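Local coordinates for protein xylulokinase (Brucella ovis, PDB 5VM1) that probably phosphorylates D-xylulose to D-xylulose 5-phosphate with ATP, as a sugar kinase of the FGGY family, at residues A[118-128]-A[194-202]; A[265-276]-A[295-306]. All coordinates share one frame; numbering follows the deposited sequence.

From the N terminus, contact 1 comes first. Residues 118-128 fold back on residues 194-202 and close a loop of 65 residues, nearly half of it helix, with some short strands. Contact 2 follows in series: residues 265-276 pair with residues 295-306 across a loop of only 18 residues, which holds strand 285-288. The two neither nest nor cross. Contact 1 joins two helices within the N-terminal FGGY domain. Contact 2 joins neighbouring strands of the mixed sheet in the C-terminal domain. Their centres lie about 23 Å apart, yet they touch: OH of Y276 packs against C of T128, 3.5 Å away.

Contact 1: residues A[118-128]-A[194-202]; sequences LDADPAFRAIT and SAELLAKTG
This is a helix-to-helix contact far from the centre of the chain, in the N-terminal FGGY domain. Helices 122-128 and 195-200 pack at 143°, roughly antiparallel, with their axes 10.4 Å apart at the closest point. L197 is the knob of a knob-into-hole packing, set among A123, F124, I127 and T128. Its two methyls do different work. CD2 sits over the middle of the F124 ring, 3.6 Å from the centroid and 11° off the ring normal, a CH-pi contact. CD1 reaches CG2 of I127 and CG2 of T128. L118 CB covers the opposite face of the F124 ring, off centre, and T201 CG2 lies at its edge.

Both helices start with a capping residue. D121 accepts from A123 N through OD1, and S194 OG accepts from L197 N. G202 closes the other end of helix 195-200 in a Schellman motif. The carboxylate of D121 has a second task. K200 runs out extended, and its NZ meets OD2 of D121 at 3.0 Å in a salt bridge, on the syn side, tilted out of the carboxylate plane. The bond to OD1 is weak. E196 OE2 lies a long 3.7 Å from K200 NZ and completes the network. Beside E196, CD1 of I127 lies 3.6 Å from E196 OE1 and 3.7 Å from S194 OG. T201 OG1 bonds L198 O, on the same face of that carbonyl as its own N-H, and accepts from the indole NE1 of W185. Helix 137-147 covers L118 and T201 through V142.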
loop_
_atom_site.group_PDB
_atom_site.type_symbol
_atom_site.label_atom_id
_atom_site.label_comp_id
_atom_site.label_asym_id
_atom_site.label_seq_id
_atom_site.Cartn_x
_atom_site.Cartn_y
_atom_site.Cartn_z
ATOM N N LEU A 118 -10.989 18.269 -8.312
ATOM C CA LEU A 118 -11.678 17.667 -7.178
ATOM C C LEU A 118 -10.999 18.022 -5.854
ATOM O O LEU A 118 -11.674 18.312 -4.859
ATOM C CB LEU A 118 -11.777 16.152 -7.369
ATOM C CG LEU A 118 -12.619 15.654 -8.548
ATOM C CD1 LEU A 118 -12.630 14.122 -8.577
ATOM C CD2 LEU A 118 -14.039 16.209 -8.487
ATOM N N ASP A 119 -9.668 18.041 -5.821
ATOM C CA ASP A 119 -8.982 18.355 -4.568
ATOM C C ASP A 119 -9.319 19.758 -4.077
ATOM O O ASP A 119 -9.324 19.998 -2.863
ATOM C CB ASP A 119 -7.459 18.199 -4.718
ATOM C CG ASP A 119 -6.744 18.145 -3.375
ATOM O OD1 ASP A 119 -6.903 17.146 -2.645
ATOM O OD2 ASP A 119 -6.049 19.119 -3.020
ATOM N N ALA A 120 -9.598 20.691 -4.998
ATOM C CA ALA A 120 -9.893 22.073 -4.628
ATOM C C ALA A 120 -11.311 22.258 -4.101
ATOM O O ALA A 120 -11.611 23.291 -3.498
ATOM C CB ALA A 120 -9.645 22.990 -5.819
ATOM N N ASP A 121 -12.163 21.280 -4.285
ATOM C CA ASP A 121 -13.502 21.248 -3.750
ATOM C C ASP A 121 -13.385 20.786 -2.308
ATOM O O ASP A 121 -13.046 19.617 -2.054
ATOM C CB ASP A 121 -14.353 20.306 -4.600
ATOM C CG ASP A 121 -15.822 20.331 -4.242
ATOM O OD1 ASP A 121 -16.170 20.678 -3.087
ATOM O OD2 ASP A 121 -16.626 19.971 -5.135
ATOM N N PRO A 122 -13.634 21.680 -1.343
ATOM C CA PRO A 122 -13.420 21.329 0.069
ATOM C C PRO A 122 -14.236 20.128 0.560
ATOM O O PRO A 122 -13.950 19.615 1.655
ATOM C CB PRO A 122 -13.805 22.623 0.813
ATOM C CG PRO A 122 -14.619 23.378 -0.126
ATOM C CD PRO A 122 -14.085 23.072 -1.484
ATOM N N ALA A 123 -15.227 19.659 -0.206
ATOM C CA ALA A 123 -16.000 18.502 0.230
ATOM C C ALA A 123 -15.136 17.238 0.272
ATOM O O ALA A 123 -15.316 16.380 1.148
ATOM C CB ALA A 123 -17.204 18.310 -0.692
ATOM N N PHE A 124 -14.165 17.129 -0.631
ATOM C CA PHE A 124 -13.421 15.887 -0.750
ATOM C C PHE A 124 -12.487 15.647 0.435
ATOM O O PHE A 124 -12.380 14.507 0.910
ATOM C CB PHE A 124 -12.675 15.864 -2.071
ATOM C CG PHE A 124 -13.524 15.454 -3.221
ATOM C CD1 PHE A 124 -13.729 14.109 -3.501
ATOM C CD2 PHE A 124 -14.136 16.412 -4.023
ATOM C CE1 PHE A 124 -14.504 13.720 -4.584
ATOM C CE2 PHE A 124 -14.924 16.043 -5.095
ATOM C CZ PHE A 124 -15.104 14.685 -5.383
ATOM N N ARG A 125 -11.760 16.663 0.920
ATOM C CA ARG A 125 -10.974 16.334 2.112
ATOM C C ARG A 125 -11.835 16.217 3.349
ATOM O O ARG A 125 -11.479 15.471 4.271
ATOM C CB ARG A 125 -9.850 17.312 2.396
ATOM C CG ARG A 125 -10.253 18.702 2.689
ATOM C CD ARG A 125 -9.547 19.504 1.661
ATOM N NE ARG A 125 -8.970 18.575 0.697
ATOM C CZ ARG A 125 -7.679 18.386 0.551
ATOM N NH1 ARG A 125 -6.846 19.077 1.301
ATOM N NH2 ARG A 125 -7.254 17.515 -0.340
ATOM N N ALA A 126 -12.937 16.969 3.409
ATOM C CA ALA A 126 -13.815 16.879 4.564
ATOM C C ALA A 126 -14.464 15.500 4.644
ATOM O O ALA A 126 -14.534 14.902 5.724
ATOM C CB ALA A 126 -14.849 17.987 4.500
ATOM N N ILE A 127 -14.899 14.954 3.514
ATOM C CA ILE A 127 -15.595 13.671 3.527
ATOM C C ILE A 127 -14.622 12.491 3.432
ATOM O O ILE A 127 -14.799 11.477 4.112
ATOM C CB ILE A 127 -16.661 13.644 2.410
ATOM C CG1 ILE A 127 -17.691 14.757 2.669
ATOM C CG2 ILE A 127 -17.359 12.303 2.361
ATOM C CD1 ILE A 127 -18.853 14.832 1.663
ATOM N N THR A 128 -13.573 12.571 2.615
ATOM C CA THR A 128 -12.637 11.456 2.533
ATOM C C THR A 128 -11.483 11.555 3.521
ATOM O O THR A 128 -10.872 10.527 3.832
ATOM C CB THR A 128 -12.005 11.341 1.133
ATOM O OG1 THR A 128 -10.998 12.348 0.983
ATOM C CG2 THR A 128 -13.010 11.454 0.003
ATOM N N SER A 194 -20.445 8.228 0.007
ATOM C CA SER A 194 -20.909 9.613 0.016
ATOM C C SER A 194 -21.704 9.865 -1.267
ATOM O O SER A 194 -21.147 9.831 -2.368
ATOM C CB SER A 194 -19.735 10.581 0.120
ATOM O OG SER A 194 -20.158 11.920 -0.131
ATOM N N ALA A 195 -23.006 10.115 -1.133
ATOM C CA ALA A 195 -23.787 10.463 -2.314
ATOM C C ALA A 195 -23.317 11.787 -2.896
ATOM O O ALA A 195 -23.334 11.976 -4.116
ATOM C CB ALA A 195 -25.269 10.492 -1.986
ATOM N N GLU A 196 -22.934 12.733 -2.029
ATOM C CA GLU A 196 -22.506 14.052 -2.487
ATOM C C GLU A 196 -21.291 13.952 -3.408
ATOM O O GLU A 196 -21.256 14.592 -4.464
ATOM C CB GLU A 196 -22.224 14.959 -1.282
ATOM C CG GLU A 196 -21.803 16.392 -1.634
ATOM C CD GLU A 196 -21.532 17.278 -0.407
ATOM O OE1 GLU A 196 -21.725 16.803 0.734
ATOM O OE2 GLU A 196 -21.180 18.468 -0.587
ATOM N N LEU A 197 -20.297 13.135 -3.035
ATOM C CA LEU A 197 -19.079 12.997 -3.845
ATOM C C LEU A 197 -19.340 12.215 -5.129
ATOM O O LEU A 197 -18.736 12.500 -6.174
ATOM C CB LEU A 197 -17.982 12.299 -3.040
ATOM C CG LEU A 197 -17.479 12.936 -1.745
ATOM C CD1 LEU A 197 -16.358 12.106 -1.130
ATOM C CD2 LEU A 197 -17.036 14.395 -1.964
ATOM N N LEU A 198 -20.205 11.199 -5.057
ATOM C CA LEU A 198 -20.556 10.426 -6.243
ATOM C C LEU A 198 -21.233 11.306 -7.293
ATOM O O LEU A 198 -20.907 11.233 -8.484
ATOM C CB LEU A 198 -21.455 9.252 -5.848
ATOM C CG LEU A 198 -20.738 8.067 -5.178
ATOM C CD1 LEU A 198 -21.753 7.125 -4.566
ATOM C CD2 LEU A 198 -19.799 7.323 -6.131
ATOM N N ALA A 199 -22.188 12.141 -6.872
ATOM C CA ALA A 199 -22.862 13.032 -7.811
ATOM C C ALA A 199 -21.898 14.000 -8.499
ATOM O O ALA A 199 -22.098 14.346 -9.671
ATOM C CB ALA A 199 -23.941 13.815 -7.083
ATOM N N LYS A 200 -20.841 14.426 -7.796
ATOM C CA LYS A 200 -19.891 15.397 -8.330
ATOM C C LYS A 200 -19.001 14.807 -9.419
ATOM O O LYS A 200 -18.371 15.557 -10.175
ATOM C CB LYS A 200 -19.014 15.913 -7.176
ATOM C CG LYS A 200 -19.778 16.722 -6.159
ATOM C CD LYS A 200 -18.936 17.301 -5.036
ATOM C CE LYS A 200 -19.639 18.524 -4.478
ATOM N NZ LYS A 200 -18.897 19.167 -3.391
ATOM N N THR A 201 -18.953 13.487 -9.540
ATOM C CA THR A 201 -18.191 12.840 -10.590
ATOM C C THR A 201 -19.098 12.165 -11.601
ATOM O O THR A 201 -18.600 11.507 -12.522
ATOM C CB THR A 201 -17.216 11.827 -9.991
ATOM O OG1 THR A 201 -17.933 10.695 -9.488
ATOM C CG2 THR A 201 -16.487 12.489 -8.814
ATOM N N GLY A 202 -20.413 12.298 -11.433
ATOM C CA GLY A 202 -21.374 11.858 -12.415
ATOM C C GLY A 202 -21.908 10.470 -12.211
ATOM O O GLY A 202 -22.383 9.863 -13.178
#

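Contact 2: residues A[265-276]-A[295-306]; sequences TSGVLFAANGAY and WHQMGVILSAAS
The rings of F270 and H296 lie face to face as an offset stack, centroids 4.0 Å apart and planes at 16°. F270 CE2 lies over the centre of the imidazole, and M298 CG is at the imidazole edge, in its plane. Q297 O lies over the same face of F270 as H296, toward the rim. With chi1 at 78°, H296 CG stands between the backbone N and the carbonyl carbon, which lays the ring across that of F270. F260 meets the F270 ring nearly parallel, and H289 edge-to-face. At the N273-W295 end of the strand pair, one face of the W295 indole takes Y276 CB, 3.5 Å from the five-membered centroid, in a CH-pi contact. A275 C lies over the same face, also toward the rim. The indole NE1 bonds T188 O, and R191 makes a cation-pi contact with the ring.

The backbones form an antiparallel ladder of seven bridges, from G267-I301 to N273-W295, within the mixed C-terminal sheet. Strand 285-288 flanks it on one side, strand 259-263 on the other. V268, F270 and M298 touch helix 243-251; the M298 side chain is about 7 Å from that of D243, the predicted proton acceptor. L269, A271 and I301 face helix 367-390.

N273 ND2 donates to Q297 OE1 at 3.3 Å, from above the carbonyl plane, the amide planes 84° apart. Q297 OE1 also accepts from T394. Past the ladder, T265 O takes two N-H groups, A304 N at 3.2 Å and S306 N at 3.3 Å, the latter on a lone pair. S266 OG donates to L302 O.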
loop_
_atom_site.group_PDB
_atom_site.type_symbol
_atom_site.label_atom_id
_atom_site.label_comp_id
_atom_site.label_asym_id
_atom_site.label_seq_id
_atom_site.Cartn_x
_atom_site.Cartn_y
_atom_site.Cartn_z
ATOM N N THR A 265 10.333 0.760 -3.120
ATOM C CA THR A 265 10.633 1.796 -4.104
ATOM C C THR A 265 10.210 3.155 -3.592
ATOM O O THR A 265 10.980 4.118 -3.633
ATOM C CB THR A 265 9.941 1.479 -5.425
ATOM O OG1 THR A 265 10.701 0.483 -6.115
ATOM C CG2 THR A 265 9.821 2.736 -6.290
ATOM N N SER A 266 9.011 3.226 -3.036
ATOM C CA SER A 266 8.560 4.352 -2.243
ATOM C C SER A 266 8.512 3.919 -0.793
ATOM O O SER A 266 8.318 2.741 -0.493
ATOM C CB SER A 266 7.201 4.820 -2.711
ATOM O OG SER A 266 7.338 5.291 -4.030
ATOM N N GLY A 267 8.788 4.857 0.107
ATOM C CA GLY A 267 8.675 4.554 1.526
ATOM C C GLY A 267 7.229 4.668 1.964
ATOM O O GLY A 267 6.495 5.554 1.530
ATOM N N VAL A 268 6.814 3.762 2.837
ATOM C CA VAL A 268 5.483 3.853 3.427
ATOM C C VAL A 268 5.599 3.667 4.925
ATOM O O VAL A 268 6.203 2.697 5.392
ATOM C CB VAL A 268 4.489 2.832 2.837
ATOM C CG1 VAL A 268 3.215 2.863 3.611
ATOM C CG2 VAL A 268 4.196 3.166 1.393
ATOM N N LEU A 269 4.998 4.587 5.670
ATOM C CA LEU A 269 4.871 4.489 7.116
ATOM C C LEU A 269 3.391 4.231 7.383
ATOM O O LEU A 269 2.556 5.089 7.095
ATOM C CB LEU A 269 5.349 5.779 7.774
ATOM C CG LEU A 269 5.391 5.859 9.292
ATOM C CD1 LEU A 269 6.448 4.889 9.826
ATOM C CD2 LEU A 269 5.693 7.266 9.733
ATOM N N PHE A 270 3.065 3.035 7.879
ATOM C CA PHE A 270 1.689 2.585 8.075
ATOM C C PHE A 270 1.433 2.471 9.559
ATOM O O PHE A 270 2.115 1.711 10.248
ATOM C CB PHE A 270 1.428 1.237 7.419
ATOM C CG PHE A 270 -0.028 0.767 7.499
ATOM C CD1 PHE A 270 -0.588 0.348 8.698
ATOM C CD2 PHE A 270 -0.819 0.706 6.342
ATOM C CE1 PHE A 270 -1.898 -0.092 8.752
ATOM C CE2 PHE A 270 -2.132 0.268 6.385
ATOM C CZ PHE A 270 -2.666 -0.143 7.593
ATOM N N ALA A 271 0.425 3.187 10.034
ATOM C CA ALA A 271 0.046 3.163 11.431
ATOM C C ALA A 271 -1.428 2.805 11.546
ATOM O O ALA A 271 -2.278 3.433 10.898
ATOM C CB ALA A 271 0.326 4.529 12.072
ATOM N N ALA A 272 -1.734 1.816 12.384
ATOM C CA ALA A 272 -3.120 1.470 12.653
ATOM C C ALA A 272 -3.708 2.416 13.698
ATOM O O ALA A 272 -3.016 2.811 14.645
ATOM C CB ALA A 272 -3.216 0.023 13.113
ATOM N N ASN A 273 -4.990 2.794 13.506
ATOM C CA ASN A 273 -5.708 3.738 14.371
ATOM C C ASN A 273 -7.000 3.164 14.962
ATOM O O ASN A 273 -7.748 2.440 14.290
ATOM C CB ASN A 273 -6.106 5.035 13.640
ATOM C CG ASN A 273 -4.936 5.771 13.008
ATOM O OD1 ASN A 273 -5.104 6.437 11.992
ATOM N ND2 ASN A 273 -3.755 5.656 13.602
ATOM N N GLY A 274 -7.307 3.567 16.195
ATOM C CA GLY A 274 -8.571 3.250 16.839
ATOM C C GLY A 274 -9.736 4.135 16.444
ATOM O O GLY A 274 -10.880 3.851 16.820
ATOM N N ALA A 275 -9.463 5.204 15.696
ATOM C CA ALA A 275 -10.487 6.097 15.182
ATOM C C ALA A 275 -10.042 6.652 13.834
ATOM O O ALA A 275 -8.926 6.401 13.369
ATOM C CB ALA A 275 -10.776 7.240 16.162
ATOM N N TYR A 276 -10.965 7.358 13.180
ATOM C CA TYR A 276 -10.667 8.059 11.939
ATOM C C TYR A 276 -9.933 9.353 12.266
ATOM O O TYR A 276 -10.484 10.241 12.925
ATOM C CB TYR A 276 -11.952 8.310 11.166
ATOM C CG TYR A 276 -11.845 9.295 10.026
ATOM C CD1 TYR A 276 -11.041 9.051 8.908
ATOM C CD2 TYR A 276 -12.584 10.471 10.063
ATOM C CE1 TYR A 276 -10.993 9.973 7.859
ATOM C CE2 TYR A 276 -12.530 11.374 9.065
ATOM C CZ TYR A 276 -11.752 11.139 7.969
ATOM O OH TYR A 276 -11.767 12.114 7.010
ATOM N N TRP A 295 -9.203 2.022 11.716
ATOM C CA TRP A 295 -8.709 2.875 10.642
ATOM C C TRP A 295 -7.198 2.734 10.549
ATOM O O TRP A 295 -6.575 1.965 11.292
ATOM C CB TRP A 295 -9.077 4.345 10.878
ATOM C CG TRP A 295 -10.476 4.673 10.508
ATOM C CD1 TRP A 295 -10.905 5.272 9.344
ATOM C CD2 TRP A 295 -11.653 4.395 11.273
ATOM N NE1 TRP A 295 -12.274 5.390 9.349
ATOM C CE2 TRP A 295 -12.760 4.873 10.524
ATOM C CE3 TRP A 295 -11.886 3.799 12.523
ATOM C CZ2 TRP A 295 -14.066 4.758 10.982
ATOM C CZ3 TRP A 295 -13.176 3.688 12.975
ATOM C CH2 TRP A 295 -14.250 4.167 12.214
ATOM N N HIS A 296 -6.596 3.482 9.626
ATOM C CA HIS A 296 -5.140 3.587 9.600
ATOM C C HIS A 296 -4.695 4.857 8.897
ATOM O O HIS A 296 -5.402 5.418 8.053
ATOM C CB HIS A 296 -4.482 2.371 8.929
ATOM C CG HIS A 296 -4.534 2.390 7.434
ATOM N ND1 HIS A 296 -3.562 2.978 6.659
ATOM C CD2 HIS A 296 -5.428 1.851 6.570
ATOM C CE1 HIS A 296 -3.866 2.826 5.383
ATOM N NE2 HIS A 296 -4.988 2.137 5.299
ATOM N N GLN A 297 -3.469 5.245 9.212
ATOM C CA GLN A 297 -2.779 6.342 8.563
ATOM C C GLN A 297 -1.663 5.811 7.668
ATOM O O GLN A 297 -1.109 4.731 7.889
ATOM C CB GLN A 297 -2.206 7.310 9.600
ATOM C CG GLN A 297 -3.222 8.279 10.092
ATOM C CD GLN A 297 -2.951 8.768 11.485
ATOM O OE1 GLN A 297 -2.164 8.177 12.232
ATOM N NE2 GLN A 297 -3.585 9.873 11.843
ATOM N N MET A 298 -1.310 6.608 6.668
ATOM C CA MET A 298 -0.267 6.222 5.733
ATOM C C MET A 298 0.534 7.466 5.399
ATOM O O MET A 298 -0.018 8.442 4.891
ATOM C CB MET A 298 -0.863 5.598 4.466
ATOM C CG MET A 298 -0.354 4.220 4.162
ATOM S SD MET A 298 -0.655 3.748 2.465
ATOM C CE MET A 298 -2.413 3.532 2.380
ATOM N N GLY A 299 1.811 7.465 5.766
ATOM C CA GLY A 299 2.747 8.469 5.299
ATOM C C GLY A 299 3.504 7.901 4.117
ATOM O O GLY A 299 3.974 6.761 4.159
ATOM N N VAL A 300 3.574 8.682 3.042
ATOM C CA VAL A 300 4.189 8.237 1.793
ATOM C C VAL A 300 5.425 9.076 1.504
ATOM O O VAL A 300 5.330 10.297 1.359
ATOM C CB VAL A 300 3.227 8.307 0.602
ATOM C CG1 VAL A 300 3.934 7.784 -0.629
ATOM C CG2 VAL A 300 2.013 7.514 0.893
ATOM N N ILE A 301 6.568 8.409 1.367
ATOM C CA ILE A 301 7.814 9.002 0.905
ATOM C C ILE A 301 8.002 8.596 -0.550
ATOM O O ILE A 301 8.172 7.406 -0.850
ATOM C CB ILE A 301 8.997 8.518 1.754
ATOM C CG1 ILE A 301 8.854 9.026 3.184
ATOM C CG2 ILE A 301 10.349 8.896 1.107
ATOM C CD1 ILE A 301 9.563 8.173 4.161
ATOM N N LEU A 302 7.969 9.571 -1.466
ATOM C CA LEU A 302 7.913 9.202 -2.877
ATOM C C LEU A 302 9.191 8.510 -3.362
ATOM O O LEU A 302 9.133 7.732 -4.323
ATOM C CB LEU A 302 7.593 10.418 -3.735
ATOM C CG LEU A 302 6.144 10.875 -3.588
ATOM C CD1 LEU A 302 5.858 11.992 -4.564
ATOM C CD2 LEU A 302 5.142 9.704 -3.705
ATOM N N SER A 303 10.346 8.759 -2.739
ATOM C CA SER A 303 11.565 8.083 -3.171
ATOM C C SER A 303 12.331 7.628 -1.949
ATOM O O SER A 303 12.934 8.439 -1.243
ATOM C CB SER A 303 12.421 8.979 -4.057
ATOM O OG SER A 303 11.739 9.292 -5.257
ATOM N N ALA A 304 12.290 6.320 -1.702
ATOM C CA ALA A 304 13.021 5.729 -0.596
ATOM C C ALA A 304 14.079 4.817 -1.193
ATOM O O ALA A 304 15.231 5.247 -1.386
ATOM C CB ALA A 304 12.085 4.994 0.368
ATOM N N ALA A 305 13.765 3.553 -1.495
ATOM C CA ALA A 305 14.746 2.684 -2.131
ATOM C C ALA A 305 15.129 3.189 -3.513
ATOM O O ALA A 305 16.272 3.013 -3.946
ATOM C CB ALA A 305 14.190 1.259 -2.218
ATOM N N SER A 306 14.211 3.861 -4.198
ATOM C CA SER A 306 14.542 4.372 -5.519
ATOM C C SER A 306 15.530 5.524 -5.448
ATOM O O SER A 306 16.242 5.780 -6.424
ATOM C CB SER A 306 13.271 4.809 -6.241
ATOM O OG SER A 306 12.772 6.007 -5.689
#